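Local coordinates for galactose mutarotase-like protein (Clostridium acetobutylicum, PDB 3OS7), which probably binds carbohydrate and may act as an aldose 1-epimerase, interconverting the alpha and beta anomers of a free sugar, at residues 69-74 and 295-300; 155-158 and 163-166; 180-185 and 328-333; 196-201 and 239-244. All blocks are in the same frame, centred on the assembly; numbering follows the deposited sequence.

Contact 1: residues 69-74 and 295-300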
loop_
_atom_site.group_PDB
_atom_site.type_symbol
_atom_site.label_atom_id
_atom_site.label_comp_id
_atom_site.label_asym_id
_atom_site.label_seq_id
_atom_site.Cartn_x
_atom_site.Cartn_y
_atom_site.Cartn_z
ATOM N N PRO A 69 4.577 11.607 0.262
ATOM C CA PRO A 69 4.184 10.782 -0.889
ATOM C C PRO A 69 3.076 9.799 -0.544
ATOM O O PRO A 69 2.422 9.221 -1.449
ATOM C CB PRO A 69 5.489 10.057 -1.234
ATOM C CG PRO A 69 6.159 9.903 0.067
ATOM C CD PRO A 69 5.881 11.199 0.796
ATOM N N GLN A 70 2.840 9.614 0.755
ATOM C CA GLN A 70 1.907 8.596 1.183
ATOM C C GLN A 70 0.430 8.834 0.829
ATOM O O GLN A 70 -0.377 7.925 0.998
ATOM C CB GLN A 70 2.016 8.348 2.686
ATOM C CG GLN A 70 1.661 9.522 3.570
ATOM C CD GLN A 70 2.858 10.326 3.914
ATOM O OE1 GLN A 70 3.836 10.309 3.184
ATOM N NE2 GLN A 70 2.795 11.070 5.025
ATOM N N VAL A 71 0.077 10.040 0.387
ATOM C CA VAL A 71 -1.285 10.347 -0.064
ATOM C C VAL A 71 -1.485 10.251 -1.583
ATOM O O VAL A 71 -2.515 10.662 -2.090
ATOM C CB VAL A 71 -1.747 11.699 0.473
ATOM C CG1 VAL A 71 -1.760 11.628 1.966
ATOM C CG2 VAL A 71 -0.885 12.875 -0.056
ATOM N N TYR A 72 -0.500 9.666 -2.289
ATOM C CA TYR A 72 -0.597 9.362 -3.698
ATOM C C TYR A 72 -0.125 7.935 -4.029
ATOM O O TYR A 72 0.794 7.383 -3.416
ATOM C CB TYR A 72 0.277 10.312 -4.516
ATOM C CG TYR A 72 -0.177 11.751 -4.409
ATOM C CD1 TYR A 72 -1.269 12.204 -5.150
ATOM C CD2 TYR A 72 0.480 12.643 -3.570
ATOM C CE1 TYR A 72 -1.711 13.547 -5.046
ATOM C CE2 TYR A 72 0.071 13.966 -3.474
ATOM C CZ TYR A 72 -1.023 14.409 -4.200
ATOM O OH TYR A 72 -1.424 15.728 -4.090
ATOM N N GLY A 73 -0.748 7.375 -5.044
ATOM C CA GLY A 73 -0.260 6.130 -5.670
ATOM C C GLY A 73 -0.140 4.942 -4.714
ATOM O O GLY A 73 -1.050 4.670 -3.903
ATOM N N LEU A 74 0.993 4.236 -4.807
ATOM C CA LEU A 74 1.252 3.025 -4.019
ATOM C C LEU A 74 2.520 3.225 -3.159
ATOM O O LEU A 74 3.624 2.819 -3.554
ATOM C CB LEU A 74 1.415 1.817 -4.950
ATOM C CG LEU A 74 0.210 1.414 -5.806
ATOM C CD1 LEU A 74 0.542 0.256 -6.718
ATOM C CD2 LEU A 74 -0.957 1.038 -4.884
ATOM N N LYS A 295 -12.058 14.880 -0.125
ATOM C CA LYS A 295 -10.961 15.166 -1.057
ATOM C C LYS A 295 -10.898 14.261 -2.298
ATOM O O LYS A 295 -9.899 14.258 -3.012
ATOM C CB LYS A 295 -9.644 15.171 -0.285
ATOM C CG LYS A 295 -9.642 16.192 0.869
ATOM C CD LYS A 295 -8.336 16.159 1.654
ATOM C CE LYS A 295 -8.385 16.996 2.916
ATOM N NZ LYS A 295 -9.491 16.614 3.877
ATOM N N LYS A 296 -11.985 13.533 -2.575
ATOM C CA LYS A 296 -12.129 12.738 -3.800
ATOM C C LYS A 296 -11.109 11.585 -3.871
ATOM O O LYS A 296 -10.709 11.172 -4.968
ATOM C CB LYS A 296 -12.008 13.583 -5.085
ATOM C CG LYS A 296 -12.798 14.914 -5.099
ATOM C CD LYS A 296 -14.252 14.679 -5.141
ATOM C CE LYS A 296 -15.055 16.019 -5.103
ATOM N NZ LYS A 296 -16.434 15.832 -4.539
ATOM N N TYR A 297 -10.674 11.114 -2.705
ATOM C CA TYR A 297 -9.836 9.922 -2.621
ATOM C C TYR A 297 -10.021 9.211 -1.296
ATOM O O TYR A 297 -10.590 9.756 -0.341
ATOM C CB TYR A 297 -8.353 10.271 -2.850
ATOM C CG TYR A 297 -7.569 10.775 -1.662
ATOM C CD1 TYR A 297 -7.702 12.085 -1.196
ATOM C CD2 TYR A 297 -6.615 9.969 -1.056
ATOM C CE1 TYR A 297 -6.952 12.537 -0.110
ATOM C CE2 TYR A 297 -5.856 10.412 -0.016
ATOM C CZ TYR A 297 -6.024 11.687 0.479
ATOM O OH TYR A 297 -5.228 12.084 1.528
ATOM N N ALA A 298 -9.553 7.976 -1.253
ATOM C CA ALA A 298 -9.502 7.234 -0.017
ATOM C C ALA A 298 -8.293 6.324 -0.064
ATOM O O ALA A 298 -7.928 5.831 -1.131
ATOM C CB ALA A 298 -10.798 6.427 0.229
ATOM N N CYS A 299 -7.680 6.137 1.097
ATOM C CA CYS A 299 -6.612 5.166 1.266
ATOM C C CYS A 299 -7.092 3.826 1.819
ATOM O O CYS A 299 -7.818 3.747 2.821
ATOM C CB CYS A 299 -5.519 5.704 2.148
ATOM S SG CYS A 299 -4.670 7.139 1.354
ATOM N N ILE A 300 -6.631 2.774 1.163
ATOM C CA ILE A 300 -6.966 1.394 1.526
ATOM C C ILE A 300 -5.627 0.693 1.683
ATOM O O ILE A 300 -4.909 0.486 0.698
ATOM C CB ILE A 300 -7.854 0.733 0.448
ATOM C CG1 ILE A 300 -9.177 1.483 0.306
ATOM C CG2 ILE A 300 -8.122 -0.747 0.832
ATOM C CD1 ILE A 300 -10.074 0.960 -0.879
#
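Val71 and Tyr297 carry the van der Waals part of this buried contact. The valine comes up to the phenol end of the tyrosine: CG1 of Val71 lies 3.5 Å from OH of Tyr297, and CB of Val71 is 3.7 Å from the same oxygen. The ring carbon CZ of Tyr297 sits somewhat farther off, 4.3 Å from CB of Val71, and the two side chains meet at a slant. Tyr297 holds CG between its own backbone N and carbonyl carbon (chi1 84°), a torsion that directs the ring from strand 297-303 toward the loop. Beside this, CE2 of Tyr297 is 3.9 Å from the backbone O of Val71, which approaches the ring obliquely, while the carbonyl O of Lys295 lies in the ring plane at an edge.

The partners belong to the beta-sandwich of the galactose mutarotase family: 295-300 enters one of its strands, and 69-74 is part of the connection between the short helix 62-67 and strand 76-77. A backbone bond from Tyr72 N to Pro69 O, 3.1 Å long, curls this connection into a turn. The sulfur contact is looser, with SG of Cys299 4.4 Å from O of Gln70.

Polar groups around the pair are served from elsewhere. Tyr297 OH is hydrogen-bonded to Asp291 OD2, and Arg54 both bonds Val71 O and makes a cation-pi contact with Tyr297. NE2 of Gln70 hydrogen-bonds a tartaric acid, probably taken from the crystallisation liquor, which may mark a ligand pocket.

Contact 2: residues 155-158 and 163-166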
loop_
_atom_site.group_PDB
_atom_site.type_symbol
_atom_site.label_atom_id
_atom_site.label_comp_id
_atom_site.label_asym_id
_atom_site.label_seq_id
_atom_site.Cartn_x
_atom_site.Cartn_y
_atom_site.Cartn_z
ATOM N N LEU A 155 10.282 -3.990 -5.521
ATOM C CA LEU A 155 8.911 -3.935 -6.024
ATOM C C LEU A 155 8.988 -4.379 -7.483
ATOM O O LEU A 155 9.714 -3.800 -8.282
ATOM C CB LEU A 155 8.303 -2.538 -5.916
ATOM C CG LEU A 155 8.459 -1.776 -4.621
ATOM C CD1 LEU A 155 7.794 -0.404 -4.658
ATOM C CD2 LEU A 155 7.926 -2.589 -3.467
ATOM N N SER A 156 8.243 -5.422 -7.805
ATOM C CA SER A 156 8.191 -5.971 -9.139
ATOM C C SER A 156 6.790 -5.815 -9.716
ATOM O O SER A 156 5.826 -6.460 -9.276
ATOM C CB SER A 156 8.624 -7.437 -9.116
ATOM O OG SER A 156 8.637 -7.941 -10.446
ATOM N N TYR A 157 6.661 -4.914 -10.683
ATOM C CA TYR A 157 5.378 -4.596 -11.266
ATOM C C TYR A 157 5.217 -5.216 -12.629
ATOM O O TYR A 157 6.019 -4.974 -13.526
ATOM C CB TYR A 157 5.218 -3.080 -11.359
ATOM C CG TYR A 157 4.942 -2.457 -10.025
ATOM C CD1 TYR A 157 3.681 -2.602 -9.434
ATOM C CD2 TYR A 157 5.894 -1.748 -9.346
ATOM C CE1 TYR A 157 3.393 -2.034 -8.226
ATOM C CE2 TYR A 157 5.597 -1.171 -8.111
ATOM C CZ TYR A 157 4.345 -1.327 -7.559
ATOM O OH TYR A 157 4.020 -0.774 -6.324
ATOM N N GLU A 158 4.173 -6.022 -12.792
ATOM C CA GLU A 158 3.889 -6.639 -14.064
ATOM C C GLU A 158 2.541 -6.134 -14.545
ATOM O O GLU A 158 1.496 -6.393 -13.948
ATOM C CB GLU A 158 3.887 -8.154 -13.946
ATOM C CG GLU A 158 3.385 -8.863 -15.188
ATOM C CD GLU A 158 2.876 -10.278 -14.857
ATOM O OE1 GLU A 158 3.758 -11.114 -14.565
ATOM O OE2 GLU A 158 1.619 -10.520 -14.848
ATOM N N GLY A 163 -4.432 -6.445 -15.660
ATOM C CA GLY A 163 -4.161 -5.311 -14.792
ATOM C C GLY A 163 -2.724 -5.287 -14.298
ATOM O O GLY A 163 -1.815 -5.770 -14.971
ATOM N N LEU A 164 -2.537 -4.707 -13.120
ATOM C CA LEU A 164 -1.227 -4.547 -12.511
ATOM C C LEU A 164 -1.034 -5.585 -11.411
ATOM O O LEU A 164 -1.857 -5.685 -10.529
ATOM C CB LEU A 164 -1.072 -3.152 -11.897
ATOM C CG LEU A 164 0.307 -2.822 -11.304
ATOM C CD1 LEU A 164 1.349 -2.730 -12.422
ATOM C CD2 LEU A 164 0.269 -1.456 -10.533
ATOM N N LYS A 165 0.059 -6.338 -11.491
ATOM C CA LYS A 165 0.475 -7.255 -10.425
ATOM C C LYS A 165 1.731 -6.704 -9.764
ATOM O O LYS A 165 2.723 -6.338 -10.420
ATOM C CB LYS A 165 0.756 -8.652 -10.988
ATOM C CG LYS A 165 1.105 -9.693 -9.954
ATOM C CD LYS A 165 1.071 -11.125 -10.542
ATOM C CE LYS A 165 2.363 -11.648 -10.959
ATOM N NZ LYS A 165 2.324 -13.158 -10.886
ATOM N N GLN A 166 1.638 -6.569 -8.459
ATOM C CA GLN A 166 2.674 -6.016 -7.639
ATOM C C GLN A 166 3.201 -7.144 -6.751
ATOM O O GLN A 166 2.471 -7.649 -5.884
ATOM C CB GLN A 166 2.055 -4.918 -6.768
ATOM C CG GLN A 166 2.953 -4.395 -5.641
ATOM C CD GLN A 166 2.155 -3.585 -4.654
ATOM O OE1 GLN A 166 2.086 -2.352 -4.739
ATOM N NE2 GLN A 166 1.475 -4.278 -3.760
#
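Glu158 and Lys165 exchange two backbone hydrogen bonds, Glu158 N to Lys165 O and Lys165 N to Glu158 O, each 2.8 Å long. Both are close to straight, the first with 168° at the hydrogen. Next comes Tyr157 OH, 3.0 Å from Gln166 OE1. Strands 151-160 and 163-172 form an antiparallel hairpin, in which Glu158 and Lys165 make the hydrogen-bonded pair and Tyr157 and Gln166 the adjoining non-hydrogen-bonded one. CA of Tyr157 adds a CH...O contact to O of Lys165 at 3.3 Å.

On the face of Glu158 and Lys165 the charged ends are only near neighbours, NZ of Lys165 lying 4.4 Å from OE1 of Glu158. A bend at chi3 of the lysine (97°) turns its CE to within 3.9 Å of that same OE1. On the other face, Tyr157 and Gln166 run side by side in the same direction, with CB of Gln166 3.5 Å from CE1 of Tyr157 and the ring and amide planes 62° apart. Leu164 reaches the tyrosine at a slant, its CD2 3.8 Å from CD1 of the ring, while Tyr184 of strand 178-189 packs against both Tyr157 and Gln166.

Contact 3: residues 180-185 and 328-333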
loop_
_atom_site.group_PDB
_atom_site.type_symbol
_atom_site.label_atom_id
_atom_site.label_comp_id
_atom_site.label_asym_id
_atom_site.label_seq_id
_atom_site.Cartn_x
_atom_site.Cartn_y
_atom_site.Cartn_z
ATOM N N LEU A 180 10.129 -7.512 10.961
ATOM C CA LEU A 180 9.494 -7.316 9.672
ATOM C C LEU A 180 8.003 -7.022 9.831
ATOM O O LEU A 180 7.252 -7.805 10.426
ATOM C CB LEU A 180 9.623 -8.585 8.832
ATOM C CG LEU A 180 8.970 -8.556 7.446
ATOM C CD1 LEU A 180 9.768 -7.711 6.482
ATOM C CD2 LEU A 180 8.861 -9.976 6.959
ATOM N N SER A 181 7.596 -5.904 9.259
ATOM C CA SER A 181 6.183 -5.569 9.076
ATOM C C SER A 181 6.151 -4.635 7.869
ATOM O O SER A 181 6.939 -3.705 7.785
ATOM C CB SER A 181 5.653 -4.914 10.320
ATOM O OG SER A 181 4.309 -4.535 10.183
ATOM N N VAL A 182 5.298 -4.947 6.920
ATOM C CA VAL A 182 5.251 -4.270 5.638
ATOM C C VAL A 182 3.794 -3.913 5.337
ATOM O O VAL A 182 2.880 -4.651 5.690
ATOM C CB VAL A 182 5.745 -5.197 4.501
ATOM C CG1 VAL A 182 5.681 -4.482 3.108
ATOM C CG2 VAL A 182 7.146 -5.688 4.773
ATOM N N GLY A 183 3.589 -2.837 4.590
ATOM C CA GLY A 183 2.271 -2.515 4.094
ATOM C C GLY A 183 2.348 -1.449 3.024
ATOM O O GLY A 183 3.437 -1.107 2.550
ATOM N N TYR A 184 1.167 -0.972 2.617
ATOM C CA TYR A 184 1.068 0.088 1.651
ATOM C C TYR A 184 0.043 1.107 2.084
ATOM O O TYR A 184 -0.969 0.771 2.664
ATOM C CB TYR A 184 0.635 -0.423 0.302
ATOM C CG TYR A 184 1.738 -1.029 -0.511
ATOM C CD1 TYR A 184 2.091 -2.346 -0.362
ATOM C CD2 TYR A 184 2.409 -0.268 -1.463
ATOM C CE1 TYR A 184 3.103 -2.885 -1.104
ATOM C CE2 TYR A 184 3.411 -0.782 -2.200
ATOM C CZ TYR A 184 3.749 -2.104 -2.054
ATOM O OH TYR A 184 4.770 -2.635 -2.827
ATOM N N HIS A 185 0.304 2.367 1.746
ATOM C CA HIS A 185 -0.635 3.448 2.044
ATOM C C HIS A 185 -1.425 3.833 0.785
ATOM O O HIS A 185 -1.616 5.009 0.482
ATOM C CB HIS A 185 0.165 4.608 2.576
ATOM C CG HIS A 185 -0.610 5.556 3.422
ATOM N ND1 HIS A 185 -1.638 6.321 2.922
ATOM C CD2 HIS A 185 -0.470 5.913 4.722
ATOM C CE1 HIS A 185 -2.116 7.101 3.882
ATOM N NE2 HIS A 185 -1.425 6.869 4.987
ATOM N N GLU A 328 16.987 -14.702 4.735
ATOM C CA GLU A 328 15.588 -15.072 4.512
ATOM C C GLU A 328 14.847 -13.915 3.867
ATOM O O GLU A 328 15.172 -12.734 4.103
ATOM C CB GLU A 328 14.912 -15.444 5.815
ATOM C CG GLU A 328 13.591 -16.149 5.629
ATOM C CD GLU A 328 12.885 -16.484 6.935
ATOM O OE1 GLU A 328 13.354 -16.092 8.025
ATOM O OE2 GLU A 328 11.835 -17.157 6.854
ATOM N N SER A 329 13.837 -14.256 3.068
ATOM C CA SER A 329 13.002 -13.237 2.450
ATOM C C SER A 329 11.526 -13.385 2.781
ATOM O O SER A 329 11.072 -14.442 3.211
ATOM C CB SER A 329 13.198 -13.239 0.920
ATOM O OG SER A 329 12.588 -14.365 0.315
ATOM N N TRP A 330 10.806 -12.286 2.581
ATOM C CA TRP A 330 9.342 -12.224 2.652
ATOM C C TRP A 330 8.877 -11.684 1.300
ATOM O O TRP A 330 9.543 -10.818 0.711
ATOM C CB TRP A 330 8.896 -11.255 3.777
ATOM C CG TRP A 330 7.376 -10.950 3.746
ATOM C CD1 TRP A 330 6.400 -11.588 4.450
ATOM C CD2 TRP A 330 6.716 -9.943 2.971
ATOM N NE1 TRP A 330 5.180 -11.042 4.162
ATOM C CE2 TRP A 330 5.346 -10.031 3.253
ATOM C CE3 TRP A 330 7.157 -8.952 2.097
ATOM C CZ2 TRP A 330 4.413 -9.196 2.654
ATOM C CZ3 TRP A 330 6.238 -8.127 1.509
ATOM C CH2 TRP A 330 4.883 -8.259 1.774
ATOM N N SER A 331 7.766 -12.200 0.791
ATOM C CA SER A 331 7.152 -11.671 -0.428
ATOM C C SER A 331 5.622 -11.661 -0.303
ATOM O O SER A 331 5.027 -12.595 0.256
ATOM C CB SER A 331 7.567 -12.499 -1.647
ATOM O OG SER A 331 6.928 -12.041 -2.831
ATOM N N GLY A 332 4.990 -10.625 -0.833
ATOM C CA GLY A 332 3.540 -10.565 -0.897
ATOM C C GLY A 332 3.131 -10.060 -2.258
ATOM O O GLY A 332 3.903 -9.342 -2.909
ATOM N N VAL A 333 1.928 -10.431 -2.693
ATOM C CA VAL A 333 1.420 -10.022 -3.988
ATOM C C VAL A 333 0.067 -9.332 -3.876
ATOM O O VAL A 333 -0.835 -9.830 -3.183
ATOM C CB VAL A 333 1.236 -11.245 -4.887
ATOM C CG1 VAL A 333 0.703 -10.862 -6.244
ATOM C CG2 VAL A 333 2.542 -12.024 -4.994
#
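In the hydrophobic interior of the mutarotase-type beta-sandwich, Trp330 of strand 329-340 packs against Leu180 and Val182 of strand 178-189. The tightest touch is at the base of the indole, where CD2 of Leu180 lies 3.4 Å from CB of Trp330 and 3.7 Å from CG of Trp330. Leucine and tryptophan side chains cross at about a right angle there, and the methyl approaches the ring system obliquely.

Val182 and Trp330 reach out to each other, one from each segment, the valine meeting the six-membered ring. CG1 of Val182 is 4.0 Å from CZ3 of Trp330 and 4.1 Å from CH2 of Trp330, while CG2 of the valine stands 4.1 Å above the ring plane, displaced toward the rim. Trp330 is in turn backed by its own strand: N of Gly332 lies 3.5 Å from the ring plane on the opposite face, likewise toward the rim. With CG of Trp330 anti to the backbone N (chi1 170°), the indole runs along its own strand toward Gly332 and turns its other face to Val182.

The strands are not paired with each other; they meet through side chains, with CA of Leu180 8.6 Å from CA of Trp330 and CA of Val182 9.2 Å from CA of Gly332. Leu180 and Val182 are directed toward Trp330, while the intervening Ser181 points the other way and bonds Ser305 through its OG. Val170 of strand 163-172 extends the apolar cluster next to Leu180, and Phe153 of strand 151-160 does so next to Val182. Farther along 180-185, NE2 of His185 hydrogen-bonds a tartaric acid molecule, probably from the crystallisation liquor.

Contact 4: residues 196-201 and 239-244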
loop_
_atom_site.group_PDB
_atom_site.type_symbol
_atom_site.label_atom_id
_atom_site.label_comp_id
_atom_site.label_asym_id
_atom_site.label_seq_id
_atom_site.Cartn_x
_atom_site.Cartn_y
_atom_site.Cartn_z
ATOM N N SER A 196 -18.964 11.018 -13.087
ATOM C CA SER A 196 -19.530 10.372 -11.928
ATOM C C SER A 196 -19.305 11.276 -10.720
ATOM O O SER A 196 -18.939 12.437 -10.896
ATOM C CB SER A 196 -18.909 9.006 -11.739
ATOM O OG SER A 196 -19.613 8.377 -10.713
ATOM N N GLU A 197 -19.539 10.780 -9.509
ATOM C CA GLU A 197 -19.445 11.613 -8.321
ATOM C C GLU A 197 -18.889 10.757 -7.192
ATOM O O GLU A 197 -19.104 9.539 -7.217
ATOM C CB GLU A 197 -20.852 12.121 -7.944
ATOM C CG GLU A 197 -20.909 13.565 -7.520
ATOM C CD GLU A 197 -20.679 14.526 -8.690
ATOM O OE1 GLU A 197 -21.588 14.683 -9.539
ATOM O OE2 GLU A 197 -19.590 15.139 -8.750
ATOM N N ASP A 198 -18.239 11.370 -6.199
ATOM C CA ASP A 198 -17.733 10.613 -5.039
ATOM C C ASP A 198 -18.840 9.797 -4.326
ATOM O O ASP A 198 -18.588 8.657 -3.888
ATOM C CB ASP A 198 -16.929 11.488 -4.051
ATOM C CG ASP A 198 -17.688 12.708 -3.548
ATOM O OD1 ASP A 198 -18.886 12.853 -3.863
ATOM O OD2 ASP A 198 -17.065 13.527 -2.816
ATOM N N SER A 199 -20.067 10.332 -4.284
ATOM C CA SER A 199 -21.232 9.679 -3.663
ATOM C C SER A 199 -21.730 8.447 -4.425
ATOM O O SER A 199 -22.565 7.700 -3.932
ATOM C CB SER A 199 -22.389 10.688 -3.570
ATOM O OG SER A 199 -22.737 11.187 -4.857
ATOM N N ASN A 200 -21.267 8.252 -5.653
ATOM C CA ASN A 200 -21.640 7.075 -6.415
ATOM C C ASN A 200 -20.794 5.848 -6.079
ATOM O O ASN A 200 -21.077 4.767 -6.578
ATOM C CB ASN A 200 -21.541 7.335 -7.905
ATOM C CG ASN A 200 -22.524 8.370 -8.358
ATOM O OD1 ASN A 200 -23.416 8.721 -7.597
ATOM N ND2 ASN A 200 -22.343 8.900 -9.563
ATOM N N CYS A 201 -19.750 6.024 -5.274
ATOM C CA CYS A 201 -18.801 4.941 -5.031
ATOM C C CYS A 201 -19.054 4.227 -3.711
ATOM O O CYS A 201 -19.219 4.872 -2.682
ATOM C CB CYS A 201 -17.382 5.451 -5.052
ATOM S SG CYS A 201 -16.868 5.969 -6.707
ATOM N N ALA A 239 -20.390 3.890 1.672
ATOM C CA ALA A 239 -20.292 5.152 0.895
ATOM C C ALA A 239 -19.176 5.943 1.537
ATOM O O ALA A 239 -19.381 6.700 2.480
ATOM C CB ALA A 239 -21.621 5.937 0.935
ATOM N N VAL A 240 -17.973 5.728 1.039
ATOM C CA VAL A 240 -16.756 6.180 1.698
ATOM C C VAL A 240 -16.645 7.701 1.760
ATOM O O VAL A 240 -15.963 8.220 2.609
ATOM C CB VAL A 240 -15.510 5.562 1.013
ATOM C CG1 VAL A 240 -15.415 5.990 -0.447
ATOM C CG2 VAL A 240 -14.239 5.905 1.736
ATOM N N ALA A 241 -17.329 8.398 0.874
ATOM C CA ALA A 241 -17.219 9.858 0.845
ATOM C C ALA A 241 -18.183 10.567 1.794
ATOM O O ALA A 241 -18.154 11.781 1.875
ATOM C CB ALA A 241 -17.424 10.359 -0.563
ATOM N N SER A 242 -19.013 9.840 2.533
ATOM C CA SER A 242 -20.080 10.505 3.290
ATOM C C SER A 242 -19.618 11.102 4.619
ATOM O O SER A 242 -20.200 12.061 5.090
ATOM C CB SER A 242 -21.291 9.582 3.485
ATOM O OG SER A 242 -20.904 8.344 4.037
ATOM N N HIS A 243 -18.559 10.578 5.216
ATOM C CA HIS A 243 -18.078 11.108 6.489
ATOM C C HIS A 243 -16.653 10.629 6.753
ATOM O O HIS A 243 -16.188 9.754 6.046
ATOM C CB HIS A 243 -19.018 10.648 7.625
ATOM C CG HIS A 243 -19.159 9.162 7.709
ATOM N ND1 HIS A 243 -18.240 8.360 8.351
ATOM C CD2 HIS A 243 -20.096 8.327 7.200
ATOM C CE1 HIS A 243 -18.604 7.095 8.233
ATOM N NE2 HIS A 243 -19.728 7.046 7.539
ATOM N N PRO A 244 -15.973 11.180 7.780
ATOM C CA PRO A 244 -14.606 10.737 8.054
ATOM C C PRO A 244 -14.576 9.273 8.502
ATOM O O PRO A 244 -15.426 8.824 9.280
ATOM C CB PRO A 244 -14.149 11.655 9.183
ATOM C CG PRO A 244 -14.944 12.903 8.976
ATOM C CD PRO A 244 -16.304 12.399 8.548
HETATM O O HOH W 1 -18.984 7.385 -1.521
HETATM O O HOH W 2 -18.355 14.025 -0.389
#
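One water molecule is gripped by three backbone groups of Asp198, Cys201 and Ala241. It donates to O of Asp198 at 2.7 Å and to O of Cys201 at 2.8 Å, and it accepts from N of Ala241 at 3.1 Å. The two sides it joins are a short 3-10 segment, 198-200, leading into strand 201-213, and a type I beta turn running from Ala239 to Ser242. Both lie in loops toward the periphery of the mutarotase-family beta-sandwich.

A second water repeats the bridge farther out, donating to OD2 of Asp198 at 2.8 Å and to O of Ala241 at 3.2 Å. Between the two waters the side chains meet directly: CB of Ala241 is 3.7 Å from CB of Asp198 and also rests against the carboxylate carbon. Asp198 keeps CG between its backbone N and carbonyl carbon (chi1 55°), which lays one face of the carboxylate over the alanine methyl and turns OD2 to the second water. That oxygen also takes a salt bridge from Lys296, a pairing that would probably help keep the acid ionised.

Within 239-244 the O of Ala239 is held twice: Ser242 N closes the turn with a backbone bond, and OG of Ser242 donates to Ala239 O at 2.7 Å, in the carbonyl plane. Asn290 ties down the carbonyls of Val240 and His243 through its side-chain amide. Glu229 takes NE2 of His243, whose ND1 donates to O of Pro244 at 3.0 Å, reaching that oxygen from well above its carbonyl plane.

Contacts 1, 2 and 3 cluster in the body of the beta-sandwich, their centres 14 to 19 Å apart. Contact 4 lies across the chain's centre from contact 3, about 30 Å between centres, but about 15 Å from the centre of contact 1. Along the chain, contacts 2 and 4 fall between the two segments of contact 1, whereas contacts 1 and 3 alternate. Strand 163-172 (contact 2) pairs with 329-340 (contact 3), and 178-189 (contact 3) with 297-303 (contact 1). Leu74 packs onto Tyr157 and Gln166, joining contacts 1 and 2. Tartaric acid bound by Gln70 and His185 may mark a shared pocket. A salt bridge between Lys296 and Asp198 joins contacts 1 and 4, tying an outer loop to the sandwich core.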